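Local coordinates for protein betainyl-CoA thiolase (PDB 2HLJ) that probably acts on acyl-CoA thioesters, as a betainyl-CoA thiolase of the hotdog-fold, 4HBT-like thioesterase family, at residues L90-S95 / Q110-V115; L5-T10 / V78-L83; I43-D48 / H127-R132. All coordinates share one frame; numbering follows the deposited sequence.

Contact 1: residues L90-S95 / Q110-V115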
# COMPACT_ATOMS: atom_id res chain seq x y z
N LEU A 90 3.15 -16.82 1.60
CA LEU A 90 4.05 -16.52 0.52
C LEU A 90 4.71 -15.16 0.79
O LEU A 90 4.03 -14.21 1.14
CB LEU A 90 3.27 -16.52 -0.79
CG LEU A 90 4.04 -16.37 -2.10
CD1 LEU A 90 5.12 -17.43 -2.27
CD2 LEU A 90 3.04 -16.38 -3.27
N HIS A 91 6.04 -15.09 0.65
CA HIS A 91 6.79 -13.85 0.86
C HIS A 91 7.25 -13.40 -0.54
O HIS A 91 7.99 -14.11 -1.21
CB HIS A 91 7.93 -14.14 1.83
CG HIS A 91 8.69 -12.93 2.27
ND1 HIS A 91 9.90 -13.02 2.92
CD2 HIS A 91 8.41 -11.60 2.18
CE1 HIS A 91 10.34 -11.81 3.22
NE2 HIS A 91 9.45 -10.93 2.78
N VAL A 92 6.77 -12.25 -0.99
CA VAL A 92 7.00 -11.78 -2.35
C VAL A 92 7.50 -10.35 -2.44
O VAL A 92 7.35 -9.57 -1.51
CB VAL A 92 5.71 -11.90 -3.21
CG1 VAL A 92 5.23 -13.34 -3.22
CG2 VAL A 92 4.63 -10.99 -2.68
N TYR A 93 8.12 -10.03 -3.58
CA TYR A 93 8.70 -8.71 -3.80
C TYR A 93 8.35 -8.32 -5.20
O TYR A 93 8.66 -9.07 -6.12
CB TYR A 93 10.24 -8.79 -3.65
CG TYR A 93 10.99 -7.47 -3.84
CD1 TYR A 93 11.12 -6.59 -2.81
CD2 TYR A 93 11.60 -7.16 -5.04
CE1 TYR A 93 11.81 -5.40 -2.95
CE2 TYR A 93 12.30 -5.97 -5.21
CZ TYR A 93 12.39 -5.09 -4.14
OH TYR A 93 13.11 -3.92 -4.21
N HIS A 94 7.62 -7.21 -5.36
CA HIS A 94 7.28 -6.66 -6.65
C HIS A 94 8.08 -5.38 -6.87
O HIS A 94 8.32 -4.63 -5.92
CB HIS A 94 5.79 -6.28 -6.71
CG HIS A 94 4.83 -7.42 -6.61
ND1 HIS A 94 4.81 -8.47 -7.51
CD2 HIS A 94 3.82 -7.64 -5.74
CE1 HIS A 94 3.83 -9.29 -7.18
NE2 HIS A 94 3.19 -8.79 -6.14
N SER A 95 8.49 -5.15 -8.11
CA SER A 95 9.11 -3.90 -8.49
C SER A 95 8.42 -3.39 -9.77
O SER A 95 7.89 -4.16 -10.58
CB SER A 95 10.63 -4.03 -8.64
OG SER A 95 10.99 -5.05 -9.59
N GLN A 110 5.90 -8.00 0.41
CA GLN A 110 4.61 -8.37 0.94
C GLN A 110 4.61 -9.75 1.48
O GLN A 110 5.35 -10.61 1.01
CB GLN A 110 3.55 -8.33 -0.16
CG GLN A 110 3.71 -7.15 -1.08
CD GLN A 110 2.48 -6.89 -1.88
OE1 GLN A 110 1.68 -7.80 -2.11
NE2 GLN A 110 2.32 -5.67 -2.32
N MSE A 111 3.75 -9.95 2.46
CA MSE A 111 3.47 -11.28 3.00
C MSE A 111 1.99 -11.59 2.80
O MSE A 111 1.13 -10.81 3.18
CB MSE A 111 3.83 -11.32 4.49
CG MSE A 111 3.61 -12.69 5.12
SE MSE A 111 4.93 -13.95 4.54
CE MSE A 111 6.48 -13.20 5.43
N LEU A 112 1.71 -12.74 2.22
CA LEU A 112 0.34 -13.14 1.85
C LEU A 112 0.03 -14.49 2.49
O LEU A 112 0.92 -15.31 2.64
CB LEU A 112 0.25 -13.25 0.33
CG LEU A 112 0.77 -12.07 -0.52
CD1 LEU A 112 1.56 -12.56 -1.65
CD2 LEU A 112 -0.43 -11.26 -1.03
N LEU A 113 -1.22 -14.65 2.93
CA LEU A 113 -1.72 -15.85 3.60
C LEU A 113 -2.69 -16.57 2.68
O LEU A 113 -3.62 -15.95 2.13
CB LEU A 113 -2.48 -15.45 4.88
CG LEU A 113 -3.15 -16.59 5.68
CD1 LEU A 113 -2.11 -17.55 6.20
CD2 LEU A 113 -3.97 -16.05 6.83
N HIS A 114 -2.48 -17.88 2.52
CA HIS A 114 -3.41 -18.71 1.77
C HIS A 114 -4.54 -19.08 2.71
O HIS A 114 -4.32 -19.63 3.78
CB HIS A 114 -2.72 -19.96 1.20
CG HIS A 114 -3.60 -20.80 0.31
ND1 HIS A 114 -3.63 -22.17 0.40
CD2 HIS A 114 -4.43 -20.48 -0.72
CE1 HIS A 114 -4.47 -22.66 -0.50
NE2 HIS A 114 -4.97 -21.65 -1.20
N VAL A 115 -5.75 -18.78 2.30
CA VAL A 115 -6.92 -18.92 3.17
C VAL A 115 -7.89 -19.95 2.61
O VAL A 115 -8.07 -20.04 1.42
CB VAL A 115 -7.66 -17.57 3.42
CG1 VAL A 115 -6.72 -16.55 3.98
CG2 VAL A 115 -8.29 -17.04 2.16
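His91 and selenomethionine Met111 meet on one side of this antiparallel strand pair. In the Met111 conformer described, one of two modelled, its methyl CE lies over a face of the imidazole, 4.1 Å from the ring centroid and nearer the rim than the middle. There CG of Met111 stands opposite its own backbone N (chi1 -179°), and bends at chi2 and chi3 fold the tail back across the neighbouring strand to the ring. The same imidazole turns its edge to the other strand: His91 CD2 approaches Gln110 O in the ring plane at 3.4 Å. On the other side of the sheet, Val92 CG2 and Leu112 CD1 touch at 3.6 Å, their side chains crossing at nearly a right angle, and CB of Gln110 packs against the same Val92 methyl. His94 turns its CD2 edge to the Gln110 amide, ring and amide planes standing almost perpendicular.

Behind these contacts run two hydrogen-bonded pairs, Leu90 with Leu112 and Val92 with Gln110. The straightest bond is Val92 N to Gln110 O, 3.0 Å long and 172° at the hydrogen. Further out, Glu109 holds His91 NE2, Ser108 takes the Gln110 amide nitrogen, and Thr80 and Thr36 bind the two nitrogens of His94. Helix 25-43 packs on the Val92 side, as the central helix of a hotdog fold does; Ile153 and Leu155 of the second subunit reach the His91 side. The chemistry is therefore two-sided: under the helix, a largely apolar layer in which both His94 nitrogens and Gln110 NE2 are hydrogen-bonded; at the dimer contact, a ring-methyl surface, at least in this conformer.

Contact 2: residues L5-T10 / V78-L83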
# COMPACT_ATOMS: atom_id res chain seq x y z
N LEU A 5 11.24 -12.40 -14.30
CA LEU A 5 9.83 -12.69 -14.38
C LEU A 5 9.00 -11.39 -14.41
O LEU A 5 9.03 -10.63 -13.45
CB LEU A 5 9.40 -13.56 -13.20
CG LEU A 5 7.91 -13.97 -13.17
CD1 LEU A 5 7.52 -14.87 -14.36
CD2 LEU A 5 7.58 -14.66 -11.88
N ILE A 6 8.27 -11.17 -15.51
CA ILE A 6 7.27 -10.10 -15.62
C ILE A 6 5.87 -10.70 -15.42
O ILE A 6 5.48 -11.63 -16.10
CB ILE A 6 7.38 -9.36 -16.97
CG1 ILE A 6 8.74 -8.69 -17.07
CG2 ILE A 6 6.28 -8.31 -17.13
CD1 ILE A 6 9.04 -8.08 -18.40
N THR A 7 5.12 -10.17 -14.47
CA THR A 7 3.83 -10.74 -14.08
C THR A 7 2.64 -9.92 -14.57
O THR A 7 1.50 -10.43 -14.68
CB THR A 7 3.77 -10.88 -12.58
OG1 THR A 7 4.34 -9.73 -11.98
CG2 THR A 7 4.59 -12.04 -12.16
N TYR A 8 2.90 -8.66 -14.90
CA TYR A 8 1.80 -7.74 -15.20
C TYR A 8 2.30 -6.54 -15.97
O TYR A 8 3.37 -6.04 -15.67
CB TYR A 8 1.05 -7.32 -13.91
CG TYR A 8 -0.27 -6.64 -14.18
CD1 TYR A 8 -1.36 -7.39 -14.59
CD2 TYR A 8 -0.43 -5.27 -14.05
CE1 TYR A 8 -2.57 -6.80 -14.85
CE2 TYR A 8 -1.65 -4.66 -14.32
CZ TYR A 8 -2.72 -5.44 -14.72
OH TYR A 8 -3.97 -4.90 -15.00
N ARG A 9 1.55 -6.13 -16.98
CA ARG A 9 1.83 -4.90 -17.74
C ARG A 9 0.57 -4.12 -17.90
O ARG A 9 -0.50 -4.71 -18.13
CB ARG A 9 2.31 -5.21 -19.15
CG ARG A 9 3.42 -6.18 -19.29
CD ARG A 9 3.67 -6.44 -20.78
NE ARG A 9 4.80 -7.32 -21.03
CZ ARG A 9 6.08 -6.92 -21.03
NH1 ARG A 9 6.43 -5.65 -20.79
NH2 ARG A 9 7.03 -7.82 -21.28
N THR A 10 0.68 -2.79 -17.84
CA THR A 10 -0.48 -1.93 -18.06
C THR A 10 0.00 -0.52 -18.45
O THR A 10 1.20 -0.23 -18.42
CB THR A 10 -1.46 -1.90 -16.81
OG1 THR A 10 -2.70 -1.27 -17.16
CG2 THR A 10 -0.86 -1.18 -15.62
N VAL A 78 5.44 -5.00 -14.04
CA VAL A 78 5.86 -5.49 -12.74
C VAL A 78 6.80 -6.65 -12.87
O VAL A 78 6.53 -7.58 -13.62
CB VAL A 78 4.64 -5.94 -11.89
CG1 VAL A 78 5.05 -6.27 -10.48
CG2 VAL A 78 3.57 -4.88 -11.91
N GLN A 79 7.91 -6.61 -12.11
CA GLN A 79 8.76 -7.78 -11.92
C GLN A 79 8.51 -8.36 -10.54
O GLN A 79 8.27 -7.63 -9.59
CB GLN A 79 10.25 -7.40 -12.11
CG GLN A 79 10.54 -7.21 -13.60
CD GLN A 79 11.90 -6.67 -13.93
OE1 GLN A 79 12.05 -6.09 -14.98
NE2 GLN A 79 12.89 -6.83 -13.05
N THR A 80 8.54 -9.67 -10.43
CA THR A 80 8.11 -10.32 -9.19
C THR A 80 9.13 -11.40 -8.83
O THR A 80 9.53 -12.18 -9.68
CB THR A 80 6.73 -10.93 -9.32
OG1 THR A 80 5.76 -9.94 -9.74
CG2 THR A 80 6.32 -11.55 -8.00
N GLN A 81 9.57 -11.38 -7.58
CA GLN A 81 10.40 -12.46 -7.01
C GLN A 81 9.73 -13.07 -5.79
O GLN A 81 9.07 -12.38 -4.97
CB GLN A 81 11.75 -11.95 -6.58
CG GLN A 81 12.53 -11.28 -7.66
CD GLN A 81 13.98 -11.04 -7.26
OE1 GLN A 81 14.65 -11.94 -6.78
NE2 GLN A 81 14.47 -9.82 -7.48
N ILE A 82 9.90 -14.38 -5.65
CA ILE A 82 9.44 -15.12 -4.51
C ILE A 82 10.62 -15.16 -3.55
O ILE A 82 11.67 -15.71 -3.88
CB ILE A 82 8.92 -16.53 -4.92
CG1 ILE A 82 7.66 -16.37 -5.79
CG2 ILE A 82 8.62 -17.40 -3.69
CD1 ILE A 82 7.27 -17.62 -6.51
N LEU A 83 10.46 -14.56 -2.38
CA LEU A 83 11.52 -14.47 -1.40
C LEU A 83 11.52 -15.67 -0.48
O LEU A 83 12.54 -15.99 0.11
CB LEU A 83 11.36 -13.22 -0.57
CG LEU A 83 11.24 -11.94 -1.38
CD1 LEU A 83 10.91 -10.78 -0.46
CD2 LEU A 83 12.51 -11.74 -2.19
O HOH W 1 11.93 -10.98 -11.39
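Strand 6-11 is an outermost strand of the hotdog sheet within this chain, and here it pairs antiparallel with strand 75-85. Its backbone bonds are Thr80 N to Leu5 O, Thr7 N to Val78 O at 3.1 Å, and Val78 N to Tyr8 O at 2.8 Å. Ile6 and Gln79 form a non-hydrogen-bonded pair between the first two of these bonds. Thr7 and Tyr8 both face Val78, with Thr7 near helical in psi (-20°), an irregularity resembling a classic beta bulge that probably helps turn the Thr7 hydroxyl toward Thr80.

Two threonine hydroxyls make the central side-chain contact. Thr7 OG1 sits between its own backbone N and carbonyl carbon (chi1 41°), which brings it across the strand gap to Thr80 OG1, 2.7 Å away. Either hydroxyl could donate. The side chains cross at about a right angle, and the Thr7 methyl CG2 also leans on Thr80, 3.7 Å from its CB. Beside them, Val78 CG2 reaches Tyr8 CB at 4.0 Å. On the opposite side of the sheet, Ile6 CG1 lies against Gln79 CG, the two chains crossing at a slant; the amide oxygen of Gln79 is taken by Trp77. A water bridges the strands: it donates to Thr80 O at 3.2 Å and accepts a weak hydrogen bond from Leu5 N.

Helix 25-43 packs on the threonine side, where Ala35 meets Thr7 and Ile31 and Phe32 meet Val78. Thr80 OG1 is also hydrogen-bonded to His94 ND1, so its hydroxyl has partners on both neighbouring strands. The result is a short chain of hydrogen bonds, Thr7 to Thr80 to His94, set among apolar groups beneath the helix, in which each hydroxyl's orientation probably depends on the next group.

Contact 3: residues I43-D48 / H127-R132; sequences IGLDAD and HTTVCR
Ile43 CG1 lies between its own backbone N and carbonyl carbon (chi1 70°), sending CD1 to the methyl CG2 of Thr129, 4.1 Å away. Arg132 starts with CG opposite its carbonyl carbon and then runs extended to NE, a reach that carries its guanidinium to the end of the neighbouring helix. That end is a Schellman motif: Gly44, with positive phi, is the C-prime residue that terminates helix 25-43, and a type II turn from Gly44 to Ala47 follows.

The main bond is Arg132 NH1 to Ile43 O, 3.0 Å long and nearly straight at the hydrogen (166°). The oxygen lies in the guanidinium plane, at its edge, but the donor stands well above the plane of the carbonyl, 44° out of it. Beneath this bond Arg132 CB and Ile43 CB pack at 4.0 Å, and Leu45 CD1 touches Thr129 OG1. Within its own helix, Thr128 CG2 lies over the centre of one guanidinium face, which probably helps hold the plane of the group, along with Ile43 O and a water at its edge. A positive group at a helix C-terminus probably gains from the partial negative charge of the terminal carbonyls there.

Ile43 also packs on Leu133 and Leu136, so the contact joins the C-terminal end of helix 25-43 to the flank of helix 127-138. From the turn, Asp46 OD2 reaches His114 and Ser56.

Two waters complete the polar layer. One links Gly44 O to Arg132 NH1; the other donates to Ile43 O at 2.8 Å and lies 2.7 Å from Thr129 OG1.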
# COMPACT_ATOMS: atom_id res chain seq x y z
N ILE A 43 0.94 -20.07 -11.43
CA ILE A 43 1.15 -21.31 -10.72
C ILE A 43 -0.14 -22.11 -10.55
O ILE A 43 -0.11 -23.18 -10.00
CB ILE A 43 1.92 -21.13 -9.41
CG1 ILE A 43 1.11 -20.42 -8.34
CG2 ILE A 43 3.26 -20.40 -9.66
CD1 ILE A 43 1.82 -20.46 -6.97
N GLY A 44 -1.26 -21.60 -11.07
CA GLY A 44 -2.53 -22.33 -11.05
C GLY A 44 -3.08 -22.56 -9.67
O GLY A 44 -3.73 -23.55 -9.43
N LEU A 45 -2.87 -21.62 -8.76
CA LEU A 45 -3.29 -21.81 -7.37
C LEU A 45 -4.79 -21.71 -7.29
O LEU A 45 -5.36 -20.68 -7.67
CB LEU A 45 -2.65 -20.80 -6.45
CG LEU A 45 -3.14 -20.82 -4.98
CD1 LEU A 45 -2.78 -22.10 -4.26
CD2 LEU A 45 -2.62 -19.63 -4.21
N ASP A 46 -5.42 -22.77 -6.81
CA ASP A 46 -6.88 -22.86 -6.68
C ASP A 46 -7.61 -22.50 -7.97
O ASP A 46 -8.67 -21.90 -7.93
CB ASP A 46 -7.37 -21.98 -5.54
CG ASP A 46 -6.82 -22.41 -4.20
OD1 ASP A 46 -6.94 -23.61 -3.85
OD2 ASP A 46 -6.30 -21.54 -3.48
N ALA A 47 -7.05 -22.93 -9.09
CA ALA A 47 -7.51 -22.55 -10.43
C ALA A 47 -8.93 -22.99 -10.77
O ALA A 47 -9.61 -22.40 -11.63
CB ALA A 47 -6.54 -23.11 -11.48
N ASP A 48 -9.39 -24.04 -10.12
CA ASP A 48 -10.67 -24.58 -10.44
C ASP A 48 -11.78 -24.17 -9.46
O ASP A 48 -12.87 -24.74 -9.49
CB ASP A 48 -10.53 -26.10 -10.51
CG ASP A 48 -9.57 -26.54 -11.61
OD1 ASP A 48 -9.55 -25.90 -12.69
OD2 ASP A 48 -8.85 -27.52 -11.36
N HIS A 127 1.24 -30.23 -2.75
CA HIS A 127 2.48 -30.65 -3.39
C HIS A 127 2.76 -30.00 -4.74
O HIS A 127 3.88 -29.59 -5.00
CB HIS A 127 2.52 -32.18 -3.55
CG HIS A 127 3.76 -32.69 -4.22
ND1 HIS A 127 3.83 -32.93 -5.58
CD2 HIS A 127 5.00 -32.96 -3.73
CE1 HIS A 127 5.05 -33.35 -5.89
NE2 HIS A 127 5.77 -33.38 -4.78
N THR A 128 1.75 -29.89 -5.59
CA THR A 128 1.89 -29.30 -6.91
C THR A 128 2.22 -27.81 -6.87
O THR A 128 3.04 -27.33 -7.65
CB THR A 128 0.57 -29.49 -7.70
OG1 THR A 128 0.27 -30.89 -7.80
CG2 THR A 128 0.68 -28.95 -9.09
N THR A 129 1.56 -27.07 -5.98
CA THR A 129 1.84 -25.66 -5.76
C THR A 129 3.29 -25.47 -5.32
O THR A 129 3.98 -24.58 -5.83
CB THR A 129 0.88 -25.03 -4.67
OG1 THR A 129 -0.47 -25.11 -5.12
CG2 THR A 129 1.20 -23.59 -4.43
N VAL A 130 3.74 -26.26 -4.35
CA VAL A 130 5.11 -26.17 -3.87
C VAL A 130 6.11 -26.41 -5.00
O VAL A 130 7.14 -25.73 -5.09
CB VAL A 130 5.40 -27.16 -2.75
CG1 VAL A 130 6.87 -27.17 -2.41
CG2 VAL A 130 4.59 -26.81 -1.50
N CYS A 131 5.82 -27.41 -5.83
CA CYS A 131 6.70 -27.71 -6.96
C CYS A 131 6.76 -26.54 -7.93
O CYS A 131 7.84 -26.19 -8.39
CB CYS A 131 6.29 -29.00 -7.67
SG CYS A 131 6.65 -30.48 -6.69
N ARG A 132 5.63 -25.90 -8.23
CA ARG A 132 5.66 -24.74 -9.14
C ARG A 132 6.37 -23.53 -8.50
O ARG A 132 7.13 -22.82 -9.16
CB ARG A 132 4.25 -24.38 -9.59
CG ARG A 132 3.60 -25.54 -10.32
CD ARG A 132 2.12 -25.30 -10.67
NE ARG A 132 1.60 -26.49 -11.33
CZ ARG A 132 0.32 -26.78 -11.52
NH1 ARG A 132 -0.63 -25.98 -11.08
NH2 ARG A 132 -0.01 -27.91 -12.12
O HOH W 2 -0.93 -24.62 -7.70
O HOH W 3 -3.76 -25.99 -11.27

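Overall arrangement
Contacts 1 and 2 belong to one sheet: strands 75-85 and 89-98 are neighbours in it, and the backbone bond from Leu83 N to His91 O ties the two contacts together. Contact 1 is a buried strand pairing inside the sheet, contact 2 a partly buried one at an outermost strand. The centre of contact 3 is about 17 Å from the centre of the chain, a partly buried contact with an exposed arginine, joining the end of helix 25-43 to the side of helix 127-138. Ladders of backbone bonds make the first two; contact 3 has one direct hydrogen bond, backed by bridging waters and apolar packing. It meets contact 1 through Asp46 and His114, but does not touch contact 2. Helix 25-43 serves all three.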